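Local coordinates for serine-rich Repeat Adhesion Glycoprotein (Srr1) (Streptococcus agalactiae, PDB 4MBO) that binds fibrinogen as a serine-rich repeat surface glycoprotein of the bacterium, probably helping it to adhere to host tissue, at residues D12-L17 with V59-L64; I22-N27 with A150-R155; F47-A52 with I116-N121; V163-N168 with E196-Y201; K170-S175 with Q192-G197. All blocks are in the same frame, centred on the assembly; numbering follows the deposited sequence. Where two conformers were deposited one is given.

Interaction 1. Residues D12-L17 with V59-L64; sequences DVSSEL and VFTVKL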
# COMPACT_ATOMS: atom_id res chain seq x y z
N ASP A 12 -25.03 -15.50 -12.43
CA ASP A 12 -23.68 -15.10 -12.89
C ASP A 12 -23.62 -15.44 -14.39
O ASP A 12 -23.60 -16.63 -14.78
CB ASP A 12 -22.50 -15.74 -12.13
CG ASP A 12 -21.11 -15.24 -12.64
OD1 ASP A 12 -20.94 -15.19 -13.86
OD2 ASP A 12 -20.19 -14.87 -11.86
N VAL A 13 -23.57 -14.39 -15.21
CA VAL A 13 -23.58 -14.49 -16.68
C VAL A 13 -22.18 -14.52 -17.35
O VAL A 13 -22.09 -14.42 -18.58
CB VAL A 13 -24.43 -13.32 -17.29
CG1 VAL A 13 -23.83 -11.92 -17.04
CG2 VAL A 13 -24.65 -13.55 -18.77
N SER A 14 -21.11 -14.72 -16.57
CA SER A 14 -19.75 -14.74 -17.12
C SER A 14 -19.57 -15.77 -18.22
O SER A 14 -18.73 -15.59 -19.13
CB SER A 14 -18.71 -15.07 -16.04
OG SER A 14 -18.70 -14.14 -14.96
N SER A 15 -20.32 -16.88 -18.11
CA SER A 15 -20.23 -17.97 -19.10
C SER A 15 -20.91 -17.67 -20.44
O SER A 15 -20.73 -18.44 -21.40
CB SER A 15 -20.77 -19.29 -18.51
OG SER A 15 -22.16 -19.20 -18.25
N GLU A 16 -21.68 -16.56 -20.51
CA GLU A 16 -22.44 -16.16 -21.74
C GLU A 16 -21.81 -14.97 -22.50
O GLU A 16 -22.31 -14.52 -23.56
CB GLU A 16 -23.87 -15.77 -21.35
CG GLU A 16 -24.79 -15.44 -22.51
CD GLU A 16 -26.21 -15.09 -22.07
OE1 GLU A 16 -26.49 -15.03 -20.85
OE2 GLU A 16 -27.06 -14.87 -22.97
N LEU A 17 -20.76 -14.42 -21.93
CA LEU A 17 -20.08 -13.31 -22.56
C LEU A 17 -19.44 -13.79 -23.85
O LEU A 17 -18.95 -14.92 -23.89
CB LEU A 17 -19.01 -12.77 -21.60
CG LEU A 17 -19.51 -12.35 -20.22
CD1 LEU A 17 -18.39 -11.81 -19.38
CD2 LEU A 17 -20.63 -11.34 -20.33
N VAL A 59 -24.90 -10.67 -12.81
CA VAL A 59 -23.52 -10.31 -12.55
C VAL A 59 -22.54 -10.99 -13.48
O VAL A 59 -22.89 -11.97 -14.15
CB VAL A 59 -23.10 -10.66 -11.10
CG1 VAL A 59 -23.97 -9.93 -10.07
CG2 VAL A 59 -23.15 -12.15 -10.85
N PHE A 60 -21.33 -10.45 -13.55
CA PHE A 60 -20.21 -11.16 -14.18
C PHE A 60 -19.01 -10.88 -13.30
O PHE A 60 -19.01 -9.90 -12.54
CB PHE A 60 -19.98 -10.85 -15.67
CG PHE A 60 -19.45 -9.48 -15.95
CD1 PHE A 60 -18.07 -9.25 -16.00
CD2 PHE A 60 -20.31 -8.42 -16.17
CE1 PHE A 60 -17.58 -7.99 -16.27
CE2 PHE A 60 -19.81 -7.16 -16.43
CZ PHE A 60 -18.44 -6.94 -16.47
N THR A 61 -18.01 -11.76 -13.36
CA THR A 61 -16.90 -11.70 -12.44
C THR A 61 -15.56 -11.74 -13.14
O THR A 61 -15.31 -12.66 -13.93
CB THR A 61 -17.01 -12.89 -11.45
OG1 THR A 61 -18.34 -12.91 -10.87
CG2 THR A 61 -16.00 -12.81 -10.33
N VAL A 62 -14.71 -10.78 -12.82
CA VAL A 62 -13.30 -10.80 -13.27
C VAL A 62 -12.48 -11.30 -12.07
O VAL A 62 -12.49 -10.69 -11.01
CB VAL A 62 -12.82 -9.43 -13.73
CG1 VAL A 62 -11.35 -9.45 -14.08
CG2 VAL A 62 -13.65 -8.96 -14.90
N LYS A 63 -11.81 -12.42 -12.23
CA LYS A 63 -11.06 -13.04 -11.14
C LYS A 63 -9.60 -12.64 -11.20
O LYS A 63 -8.98 -12.75 -12.23
CB LYS A 63 -11.21 -14.54 -11.22
CG LYS A 63 -12.66 -15.02 -11.27
CD LYS A 63 -12.65 -16.52 -11.49
CE LYS A 63 -14.01 -17.11 -11.69
NZ LYS A 63 -13.81 -18.58 -11.78
N LEU A 64 -9.05 -12.19 -10.07
CA LEU A 64 -7.63 -11.88 -10.00
C LEU A 64 -6.94 -12.94 -9.10
O LEU A 64 -7.55 -13.57 -8.24
CB LEU A 64 -7.38 -10.50 -9.40
CG LEU A 64 -8.17 -9.33 -9.99
CD1 LEU A 64 -7.82 -8.06 -9.22
CD2 LEU A 64 -7.89 -9.21 -11.47

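Interaction 2. Residues I22-N27 with A150-R155; sequences IALKDN and ASIEER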
# COMPACT_ATOMS: atom_id res chain seq x y z
N ILE A 22 -8.88 -10.35 -22.46
CA ILE A 22 -8.37 -9.87 -21.18
C ILE A 22 -6.86 -9.85 -21.28
O ILE A 22 -6.25 -10.72 -21.90
CB ILE A 22 -8.88 -10.75 -19.99
CG1 ILE A 22 -8.47 -10.09 -18.67
CG2 ILE A 22 -8.38 -12.19 -20.08
CD1 ILE A 22 -9.22 -10.65 -17.48
N ALA A 23 -6.24 -8.85 -20.66
CA ALA A 23 -4.81 -8.69 -20.70
C ALA A 23 -4.29 -7.94 -19.51
O ALA A 23 -5.01 -7.12 -18.89
CB ALA A 23 -4.38 -7.97 -21.96
N LEU A 24 -3.05 -8.30 -19.14
CA LEU A 24 -2.27 -7.60 -18.10
C LEU A 24 -1.05 -7.01 -18.80
O LEU A 24 -0.32 -7.70 -19.52
CB LEU A 24 -1.87 -8.55 -16.96
CG LEU A 24 -3.00 -8.95 -16.03
CD1 LEU A 24 -2.60 -10.16 -15.22
CD2 LEU A 24 -3.44 -7.81 -15.13
N LYS A 25 -0.84 -5.71 -18.59
CA LYS A 25 0.25 -5.00 -19.25
C LYS A 25 1.10 -4.17 -18.28
O LYS A 25 0.60 -3.70 -17.24
CB LYS A 25 -0.34 -4.12 -20.35
CG LYS A 25 -0.98 -4.94 -21.48
CD LYS A 25 -1.89 -4.12 -22.41
CE LYS A 25 -2.71 -5.08 -23.27
NZ LYS A 25 -3.98 -4.52 -23.81
N ASP A 26 2.37 -4.01 -18.64
CA ASP A 26 3.34 -3.30 -17.80
C ASP A 26 4.11 -2.20 -18.55
O ASP A 26 5.21 -1.85 -18.18
CB ASP A 26 4.32 -4.30 -17.17
CG ASP A 26 5.33 -4.92 -18.14
OD1 ASP A 26 5.29 -4.68 -19.37
OD2 ASP A 26 6.20 -5.70 -17.65
N ASN A 27 3.49 -1.68 -19.60
CA ASN A 27 4.12 -0.66 -20.42
C ASN A 27 4.48 0.60 -19.63
O ASN A 27 5.50 1.25 -19.93
CB ASN A 27 3.18 -0.31 -21.57
CG ASN A 27 2.85 -1.51 -22.44
OD1 ASN A 27 3.51 -2.54 -22.37
ND2 ASN A 27 1.82 -1.38 -23.27
N ALA A 150 -5.25 -14.05 -18.58
CA ALA A 150 -4.06 -13.29 -18.84
C ALA A 150 -3.06 -13.50 -17.72
O ALA A 150 -3.44 -13.76 -16.57
CB ALA A 150 -4.42 -11.82 -18.94
N SER A 151 -1.78 -13.37 -18.06
CA SER A 151 -0.72 -13.47 -17.07
C SER A 151 0.42 -12.55 -17.40
O SER A 151 0.66 -12.17 -18.58
CB SER A 151 -0.18 -14.90 -16.95
OG SER A 151 0.63 -15.28 -18.09
N ILE A 152 1.12 -12.15 -16.36
CA ILE A 152 2.35 -11.36 -16.51
C ILE A 152 3.22 -11.65 -15.30
O ILE A 152 2.70 -11.95 -14.21
CB ILE A 152 2.06 -9.86 -16.69
CG1 ILE A 152 3.29 -9.13 -17.26
CG2 ILE A 152 1.58 -9.24 -15.39
CD1 ILE A 152 2.98 -7.72 -17.67
N GLU A 153 4.54 -11.59 -15.48
CA GLU A 153 5.47 -11.82 -14.39
C GLU A 153 6.30 -10.56 -14.11
O GLU A 153 6.78 -9.91 -15.05
CB GLU A 153 6.44 -12.97 -14.70
CG GLU A 153 5.81 -14.33 -14.73
CD GLU A 153 6.86 -15.41 -14.94
OE1 GLU A 153 7.03 -16.19 -14.02
OE2 GLU A 153 7.55 -15.41 -15.98
N GLU A 154 6.49 -10.25 -12.83
CA GLU A 154 7.26 -9.09 -12.41
C GLU A 154 7.87 -9.29 -11.06
O GLU A 154 7.21 -9.89 -10.19
CB GLU A 154 6.37 -7.83 -12.22
CG GLU A 154 5.41 -7.48 -13.34
CD GLU A 154 6.05 -6.86 -14.53
OE1 GLU A 154 7.24 -6.48 -14.47
OE2 GLU A 154 5.38 -6.81 -15.60
N ARG A 155 9.09 -8.81 -10.85
CA ARG A 155 9.61 -8.71 -9.50
C ARG A 155 8.86 -7.55 -8.83
O ARG A 155 8.33 -6.66 -9.50
CB ARG A 155 11.11 -8.38 -9.51
CG ARG A 155 11.94 -9.42 -10.17
CD ARG A 155 13.42 -9.01 -10.16
NE ARG A 155 14.10 -9.84 -11.13
CZ ARG A 155 14.06 -9.60 -12.44
NH1 ARG A 155 14.68 -10.42 -13.27
NH2 ARG A 155 13.38 -8.56 -12.92
O HOH W 1 1.39 -10.26 -20.32

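Interaction 3. Residues F47-A52 with I116-N121; sequences FAFSIA and IKARVN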
# COMPACT_ATOMS: atom_id res chain seq x y z
N PHE A 47 -10.01 -5.49 -20.19
CA PHE A 47 -10.85 -6.56 -20.69
C PHE A 47 -11.98 -5.97 -21.50
O PHE A 47 -12.30 -4.79 -21.39
CB PHE A 47 -11.38 -7.46 -19.54
CG PHE A 47 -12.18 -6.76 -18.49
CD1 PHE A 47 -13.55 -6.61 -18.64
CD2 PHE A 47 -11.56 -6.29 -17.35
CE1 PHE A 47 -14.29 -5.96 -17.65
CE2 PHE A 47 -12.30 -5.65 -16.37
CZ PHE A 47 -13.65 -5.48 -16.53
N ALA A 48 -12.60 -6.82 -22.33
CA ALA A 48 -13.70 -6.38 -23.15
C ALA A 48 -14.49 -7.61 -23.57
O ALA A 48 -13.96 -8.73 -23.59
CB ALA A 48 -13.18 -5.66 -24.38
N PHE A 49 -15.74 -7.39 -23.92
CA PHE A 49 -16.63 -8.45 -24.41
C PHE A 49 -17.92 -7.84 -24.95
O PHE A 49 -18.15 -6.62 -24.83
CB PHE A 49 -16.98 -9.45 -23.28
CG PHE A 49 -17.69 -8.83 -22.11
CD1 PHE A 49 -19.07 -8.68 -22.08
CD2 PHE A 49 -16.95 -8.40 -21.01
CE1 PHE A 49 -19.71 -8.10 -21.00
CE2 PHE A 49 -17.59 -7.80 -19.94
CZ PHE A 49 -18.97 -7.66 -19.93
N SER A 50 -18.73 -8.68 -25.58
CA SER A 50 -20.06 -8.35 -25.99
C SER A 50 -21.03 -9.31 -25.31
O SER A 50 -20.67 -10.44 -24.97
CB SER A 50 -20.23 -8.52 -27.50
OG SER A 50 -19.48 -7.55 -28.18
N ILE A 51 -22.28 -8.86 -25.14
CA ILE A 51 -23.33 -9.72 -24.57
C ILE A 51 -24.67 -9.29 -25.21
O ILE A 51 -24.98 -8.09 -25.30
CB ILE A 51 -23.32 -9.70 -23.02
CG1 ILE A 51 -24.31 -10.73 -22.48
CG2 ILE A 51 -23.61 -8.32 -22.44
CD1 ILE A 51 -24.08 -11.06 -21.03
N ALA A 52 -25.43 -10.26 -25.72
CA ALA A 52 -26.69 -9.94 -26.42
C ALA A 52 -27.71 -9.21 -25.55
O ALA A 52 -28.33 -8.23 -25.99
CB ALA A 52 -27.30 -11.22 -26.97
N ILE A 116 -24.88 -5.37 -26.16
CA ILE A 116 -24.09 -4.53 -25.30
C ILE A 116 -22.60 -4.81 -25.50
O ILE A 116 -22.18 -5.95 -25.63
CB ILE A 116 -24.42 -4.85 -23.82
CG1 ILE A 116 -25.86 -4.45 -23.51
CG2 ILE A 116 -23.45 -4.14 -22.87
CD1 ILE A 116 -26.34 -4.98 -22.19
N LYS A 117 -21.82 -3.73 -25.55
CA LYS A 117 -20.37 -3.81 -25.60
C LYS A 117 -19.81 -3.30 -24.30
O LYS A 117 -20.25 -2.26 -23.80
CB LYS A 117 -19.85 -2.97 -26.75
CG LYS A 117 -20.22 -3.58 -28.08
CD LYS A 117 -19.47 -2.94 -29.22
CE LYS A 117 -19.88 -1.50 -29.40
NZ LYS A 117 -21.32 -1.35 -29.72
N ALA A 118 -18.84 -4.01 -23.74
CA ALA A 118 -18.21 -3.61 -22.51
C ALA A 118 -16.71 -3.53 -22.74
O ALA A 118 -16.14 -4.37 -23.42
CB ALA A 118 -18.54 -4.60 -21.39
N ARG A 119 -16.06 -2.52 -22.17
CA ARG A 119 -14.62 -2.38 -22.33
C ARG A 119 -14.13 -1.63 -21.11
O ARG A 119 -14.65 -0.56 -20.79
CB ARG A 119 -14.28 -1.59 -23.60
CG ARG A 119 -12.81 -1.50 -23.93
CD ARG A 119 -12.55 -0.99 -25.36
NE ARG A 119 -13.23 -1.86 -26.32
CZ ARG A 119 -12.73 -3.01 -26.76
NH1 ARG A 119 -11.50 -3.40 -26.41
NH2 ARG A 119 -13.47 -3.78 -27.54
N VAL A 120 -13.10 -2.16 -20.46
CA VAL A 120 -12.56 -1.58 -19.25
C VAL A 120 -11.04 -1.64 -19.19
O VAL A 120 -10.42 -2.63 -19.65
CB VAL A 120 -13.09 -2.38 -18.02
CG1 VAL A 120 -12.45 -1.90 -16.71
CG2 VAL A 120 -14.60 -2.29 -17.93
N ASN A 121 -10.47 -0.54 -18.69
CA ASN A 121 -9.06 -0.41 -18.37
C ASN A 121 -9.00 0.03 -16.91
O ASN A 121 -9.81 0.87 -16.48
CB ASN A 121 -8.37 0.66 -19.20
CG ASN A 121 -8.24 0.29 -20.65
OD1 ASN A 121 -7.57 -0.68 -21.01
ND2 ASN A 121 -8.83 1.10 -21.49

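Interaction 4. Residues V163-N168 with E196-Y201; sequences VTEHTN and EGKEMY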
# COMPACT_ATOMS: atom_id res chain seq x y z
N VAL A 163 20.80 3.86 6.18
CA VAL A 163 21.72 3.31 7.17
C VAL A 163 22.98 4.16 7.34
O VAL A 163 23.56 4.60 6.36
CB VAL A 163 22.20 1.92 6.72
CG1 VAL A 163 23.16 1.29 7.73
CG2 VAL A 163 21.04 1.00 6.45
N THR A 164 23.40 4.36 8.58
CA THR A 164 24.65 5.02 8.89
C THR A 164 25.41 4.04 9.79
O THR A 164 24.88 3.55 10.78
CB THR A 164 24.43 6.35 9.65
OG1 THR A 164 23.81 7.30 8.77
CG2 THR A 164 25.74 6.89 10.15
N GLU A 165 26.65 3.72 9.41
CA GLU A 165 27.47 2.79 10.18
C GLU A 165 28.86 3.37 10.32
O GLU A 165 29.73 3.19 9.47
CB GLU A 165 27.51 1.39 9.53
CG GLU A 165 28.38 0.35 10.27
CD GLU A 165 27.86 -0.09 11.65
OE1 GLU A 165 26.64 0.00 11.93
OE2 GLU A 165 28.68 -0.61 12.45
N HIS A 166 29.05 4.12 11.39
CA HIS A 166 30.34 4.71 11.74
C HIS A 166 30.71 4.28 13.15
O HIS A 166 29.89 3.74 13.92
CB HIS A 166 30.32 6.24 11.69
CG HIS A 166 30.10 6.80 10.32
ND1 HIS A 166 29.77 8.13 10.11
CD2 HIS A 166 30.08 6.22 9.11
CE1 HIS A 166 29.62 8.34 8.82
NE2 HIS A 166 29.80 7.20 8.18
N THR A 167 31.95 4.56 13.52
CA THR A 167 32.39 4.21 14.83
C THR A 167 31.54 4.79 15.96
O THR A 167 31.18 4.09 16.92
CB THR A 167 33.87 4.62 15.01
OG1 THR A 167 34.65 3.96 14.01
CG2 THR A 167 34.36 4.26 16.36
N ASN A 168 31.13 6.05 15.82
CA ASN A 168 30.43 6.75 16.89
C ASN A 168 28.89 6.80 16.78
O ASN A 168 28.21 7.18 17.73
CB ASN A 168 31.00 8.18 17.04
CG ASN A 168 31.03 8.99 15.70
OD1 ASN A 168 30.96 8.43 14.60
ND2 ASN A 168 31.16 10.30 15.82
N GLU A 196 16.74 -3.03 9.92
CA GLU A 196 17.82 -3.95 9.55
C GLU A 196 18.20 -4.96 10.65
O GLU A 196 18.93 -5.92 10.40
CB GLU A 196 19.07 -3.14 9.16
CG GLU A 196 18.88 -2.21 7.98
CD GLU A 196 18.98 -2.93 6.66
OE1 GLU A 196 20.11 -3.35 6.32
OE2 GLU A 196 17.95 -3.07 5.97
N GLY A 197 17.72 -4.73 11.86
CA GLY A 197 18.06 -5.62 12.97
C GLY A 197 19.55 -5.61 13.25
O GLY A 197 20.19 -6.67 13.30
N LYS A 198 20.09 -4.40 13.43
CA LYS A 198 21.51 -4.18 13.73
C LYS A 198 21.62 -3.46 15.07
O LYS A 198 20.63 -2.95 15.59
CB LYS A 198 22.15 -3.26 12.68
CG LYS A 198 21.98 -3.67 11.23
CD LYS A 198 22.54 -2.60 10.27
CE LYS A 198 24.04 -2.37 10.48
NZ LYS A 198 24.68 -1.49 9.46
N GLU A 199 22.81 -3.43 15.65
CA GLU A 199 22.98 -2.60 16.83
C GLU A 199 22.83 -1.14 16.38
O GLU A 199 23.35 -0.75 15.31
CB GLU A 199 24.36 -2.80 17.44
CG GLU A 199 24.56 -4.19 18.04
CD GLU A 199 23.63 -4.47 19.23
OE1 GLU A 199 23.36 -3.51 20.00
OE2 GLU A 199 23.19 -5.64 19.43
N MET A 200 22.13 -0.35 17.18
CA MET A 200 22.05 1.11 16.97
C MET A 200 22.74 1.72 18.17
O MET A 200 22.60 1.25 19.29
CB MET A 200 20.63 1.62 16.79
CG MET A 200 19.91 0.94 15.64
SD MET A 200 18.64 1.95 14.88
CE MET A 200 17.76 2.42 16.34
N TYR A 201 23.50 2.78 17.93
CA TYR A 201 24.35 3.34 18.95
C TYR A 201 24.79 4.76 18.68
O TYR A 201 25.12 5.11 17.54
CB TYR A 201 25.60 2.44 18.99
CG TYR A 201 26.82 2.91 19.76
CD1 TYR A 201 26.87 2.82 21.15
CD2 TYR A 201 27.98 3.32 19.10
CE1 TYR A 201 27.99 3.18 21.87
CE2 TYR A 201 29.13 3.68 19.82
CZ TYR A 201 29.12 3.61 21.19
OH TYR A 201 30.24 3.95 21.90
O HOH W 2 24.21 0.79 11.17
O HOH W 3 25.42 -1.63 13.72

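Interaction 5. Residues K170-S175 with Q192-G197; sequences KTNVRS and QINPEG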
# COMPACT_ATOMS: atom_id res chain seq x y z
N LYS A 170 25.66 4.55 14.80
CA LYS A 170 25.14 3.43 14.04
C LYS A 170 23.62 3.55 14.14
O LYS A 170 23.04 3.45 15.25
CB LYS A 170 25.60 2.09 14.62
CG LYS A 170 27.10 2.08 14.90
CD LYS A 170 27.53 0.80 15.63
CE LYS A 170 29.02 0.81 15.94
NZ LYS A 170 29.85 0.87 14.71
N THR A 171 22.99 3.82 13.01
CA THR A 171 21.56 3.99 12.97
C THR A 171 20.99 3.45 11.67
O THR A 171 21.70 3.30 10.69
CB THR A 171 21.15 5.48 13.11
OG1 THR A 171 21.76 6.24 12.06
CG2 THR A 171 21.58 6.09 14.42
N ASN A 172 19.70 3.13 11.67
CA ASN A 172 19.01 2.77 10.44
C ASN A 172 17.51 2.98 10.62
O ASN A 172 16.98 2.76 11.68
CB ASN A 172 19.34 1.37 9.91
CG ASN A 172 18.81 0.23 10.77
OD1 ASN A 172 17.78 -0.34 10.46
ND2 ASN A 172 19.54 -0.10 11.84
N VAL A 173 16.83 3.41 9.55
CA VAL A 173 15.42 3.79 9.60
C VAL A 173 14.79 3.71 8.22
O VAL A 173 15.47 3.83 7.18
CB VAL A 173 15.31 5.25 10.18
CG1 VAL A 173 15.81 6.27 9.15
CG2 VAL A 173 13.90 5.60 10.64
N ARG A 174 13.47 3.55 8.21
CA ARG A 174 12.69 3.58 6.96
C ARG A 174 11.27 4.01 7.27
O ARG A 174 10.79 3.75 8.36
CB ARG A 174 12.72 2.21 6.25
CG ARG A 174 11.99 2.20 4.93
CD ARG A 174 12.22 0.90 4.16
NE ARG A 174 11.86 -0.27 4.97
CZ ARG A 174 12.00 -1.53 4.57
NH1 ARG A 174 12.45 -1.80 3.35
NH2 ARG A 174 11.69 -2.53 5.39
N SER A 175 10.60 4.70 6.36
CA SER A 175 9.22 5.07 6.57
C SER A 175 8.44 4.94 5.29
O SER A 175 9.03 4.84 4.25
CB SER A 175 9.13 6.47 7.12
OG SER A 175 9.61 7.41 6.14
N GLN A 192 9.71 2.55 10.59
CA GLN A 192 10.42 1.41 11.18
C GLN A 192 11.75 1.92 11.72
O GLN A 192 12.55 2.53 11.01
CB GLN A 192 10.69 0.32 10.18
CG GLN A 192 9.43 -0.32 9.64
CD GLN A 192 9.73 -1.27 8.50
OE1 GLN A 192 10.72 -1.09 7.76
NE2 GLN A 192 8.86 -2.26 8.31
N ILE A 193 11.97 1.67 13.01
CA ILE A 193 13.20 2.03 13.69
C ILE A 193 14.00 0.73 13.84
O ILE A 193 13.52 -0.25 14.40
CB ILE A 193 12.91 2.67 15.06
CG1 ILE A 193 12.26 4.05 14.87
CG2 ILE A 193 14.15 2.79 15.94
CD1 ILE A 193 10.77 4.01 14.88
N ASN A 194 15.21 0.70 13.29
CA ASN A 194 16.03 -0.50 13.23
C ASN A 194 15.40 -1.61 12.37
O ASN A 194 15.38 -2.77 12.78
CB ASN A 194 16.40 -1.04 14.62
CG ASN A 194 17.58 -2.04 14.57
OD1 ASN A 194 18.33 -2.11 13.58
ND2 ASN A 194 17.73 -2.81 15.63
N PRO A 195 14.95 -1.28 11.16
CA PRO A 195 14.42 -2.35 10.31
C PRO A 195 15.47 -3.41 9.91
O PRO A 195 15.11 -4.54 9.54
CB PRO A 195 13.93 -1.59 9.06
CG PRO A 195 14.70 -0.34 9.04
CD PRO A 195 14.85 0.04 10.51
N GLU A 196 16.74 -3.03 9.92
CA GLU A 196 17.82 -3.95 9.55
C GLU A 196 18.20 -4.96 10.65
O GLU A 196 18.93 -5.92 10.40
CB GLU A 196 19.07 -3.14 9.16
CG GLU A 196 18.88 -2.21 7.98
CD GLU A 196 18.98 -2.93 6.66
OE1 GLU A 196 20.11 -3.35 6.32
OE2 GLU A 196 17.95 -3.07 5.97
N GLY A 197 17.72 -4.73 11.86
CA GLY A 197 18.06 -5.62 12.97
C GLY A 197 19.55 -5.61 13.25
O GLY A 197 20.19 -6.67 13.30

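Interaction 1. Residues D12-L17 with V59-L64
D12 and S14 hook the loop 12-17 onto the start of strand 59-64 through a small polar network. With CG anti to the backbone N (chi1 -178°), D12 carries its carboxylate to both T61 and S14. OD2 of D12 takes the hydroxyl proton of T61 OG1 at 2.9 Å, while OD1 turns back on its own loop and accepts from both the backbone N and the hydroxyl of S14. The bond from S14 N to D12 OD1, 2.8 Å long, closes an Asx turn. D12 thus positions S14, whose hydroxyl accepts the N-H of T61, with T61 N 2.9 Å from S14 OG. One backbone bond completes the grip: V13 N meets V59 O at 2.7 Å, and D12 and V59 form a single beta bridge.

Beside this network, on the side of F60, the contact is apolar and buried. CD1 of L17 approaches CB of F60 at 4.1 Å, the two side chains crossing at about a right angle, and V13 CG1 lies 4.2 Å from the same F60 CB. S15 and E16, by contrast, bulge into solvent and touch nothing of the strand. F60 stacks edge-to-face on F49 and also meets Y104 and W106, whereas V13 and L17 rest on I51, so the loop covers one end of the Ig-like domain's core between strands 43-51, 101-106 and 139-145.

Interaction 2. Residues I22-N27 with A150-R155
The methyl of A150 is the first bump, pressed against the backbone of strand 20-25: its CB lies 3.6 Å from A23 CA, with CG2 of I22 and CG of L24 further off. L24 answers from its own strand, its CB resting 3.9 Å from I152 CG2 while CD1 reaches over the backbone of A150. I152 in turn sends CD1 into the hollow beside D26, 3.7 Å from D26 CG; with CG1 anti to the backbone N (chi1 -163°), its long branch reaches across to the aspartate. The two strands run nearly parallel, 11° apart: 20-25, an edge of the four-stranded sheet, lies alongside 148-157 of the mixed sheet, at the side of the beta sandwich, and a water spans L24 O and S151 O. At the far end D26 OD2 and E154 OE2 stand only 2.5 Å apart, their carboxylate planes turned by 57°, so close that one acid is probably protonated. E154 bends at chi2 to get there; L43 packs against both.

Interaction 3. Residues F47-A52 with I116-N121
F47, F49 and I51 pair with V120, A118 and I116 as the hydrogen-bonded pairs of an antiparallel ladder, the N-H and C=O of all six being bonded across the strands. The bond from A118 N to F49 O is 2.9 Å and nearly straight (170° at the hydrogen); its return, F49 N to A118 O, is longer at 3.1 Å. At the non-hydrogen-bonded pairs, CA of A48 and CA of S50 lend C-H contacts to A118 O and I116 O, each 3.2 Å. On the buried face both phenylalanine rings lean across to their partners: A118 CB sits over the F49 ring, 3.7 Å from its centroid, and V120 CB lies likewise over F47. The chi1 of 60° in F49 swings its ring that way. On the other face the R119 guanidinium lies flat over A48 CB, 3.5 Å from NH1. The ladder joins the middle strands of the four-stranded Ig-like sheet; strand 20-25 flanks 43-51, L145 of the facing sheet packs on F47 and F49, and W106 on F49.

Interaction 4. Residues V163-N168 with E196-Y201
This is a solvent-exposed contact of side chains and waters, in which strand 162-165 and the turn after it face the bulged part of strand 186-202 across strand 169-181, to which both are paired in the antiparallel sheet of the adhesin domain. Its centre is the K198 ammonium. NZ of K198 comes within 3.5 Å of E165 OE1, a weak salt bridge, and lies 3.6 Å from V163 CG1. Bending at chi3 (61°) brings the lysine tip round to this valine and glutamate. The stronger links run through water: one molecule accepts from K198 NZ and donates to both E165 OE1 and T164 O, and a second donates to E165 OE1 and to E199 O. The glutamate is further steadied by K170, whose NZ forms a salt bridge with its other oxygen, OE2, so two lysines probably keep it charged. Towards the start of the strand, V163 CG2 merely brushes E196 CG. At the opposite end Y201, with its ring swung anti to the backbone N (chi1 168°), presents its edge to the turn: the carbonyl O of T167 lies in the ring plane, 3.6 Å from Y201 CE2.

Interaction 5. Residues K170-S175 with Q192-G197
R174 and Q192 form a hydrogen-bonded antiparallel backbone pair, with Q192 N to R174 O at 2.8 Å, and N194 N adds a longer bond to N172 O. V173 and I193 face each other as the non-hydrogen-bonded pair, and V173 CA lends a C-H contact to Q192 O.

Hydrogen bonds of side-chain amides then fasten the type I turn N194-G197. N172 ND2 gives a hydrogen to N194 OD1 at 2.9 Å, the acceptor lying in the N172 amide plane, while N172 OD1 takes the backbone N-H of E196, also 2.9 Å away and nearly straight (167°). A chi1 of 69° folds the asparagine over the turn, so both ends of one amide are used; the N172 and N194 amides are twisted 69° apart.

The arginine grips side-on: R174 NE and NH2 both donate to Q192 OE1, NH2 at 2.9 Å on a lone pair, with the oxygen in the guanidinium plane. R174 also makes a salt bridge to D242 through NH2 and bonds N159 O through NH1; Q192 NE2 bonds T241 O.

Apolar contact is slight, P195 CG lying 4.3 Å from R174 CB. The hairpin of strands 169-181 and 186-202 rests through V173 on V301, S310 and Y312 of strands 295-302 and 309-316.

How the interactions relate
Interactions 1, 2 and 3 cluster in the first part of the chain and touch one another: 1 and 3 have centres about 11 Å apart, and both lie about 20 Å from 2. Interaction 3 is nested within the loop closed by 2, and the segments of 1 alternate with those of both, so the N-terminal strands are laced into one Ig-like unit. Interactions 4 and 5 follow in series, their centres about 9 Å apart, sharing E196 and G197 and both using strand 186-202. About 46 Å separates the centres of 1 and 5. This is consistent with two successive beta domains in an elongated fibrinogen-binding region, strand 148-157 leading on to strand 162-165.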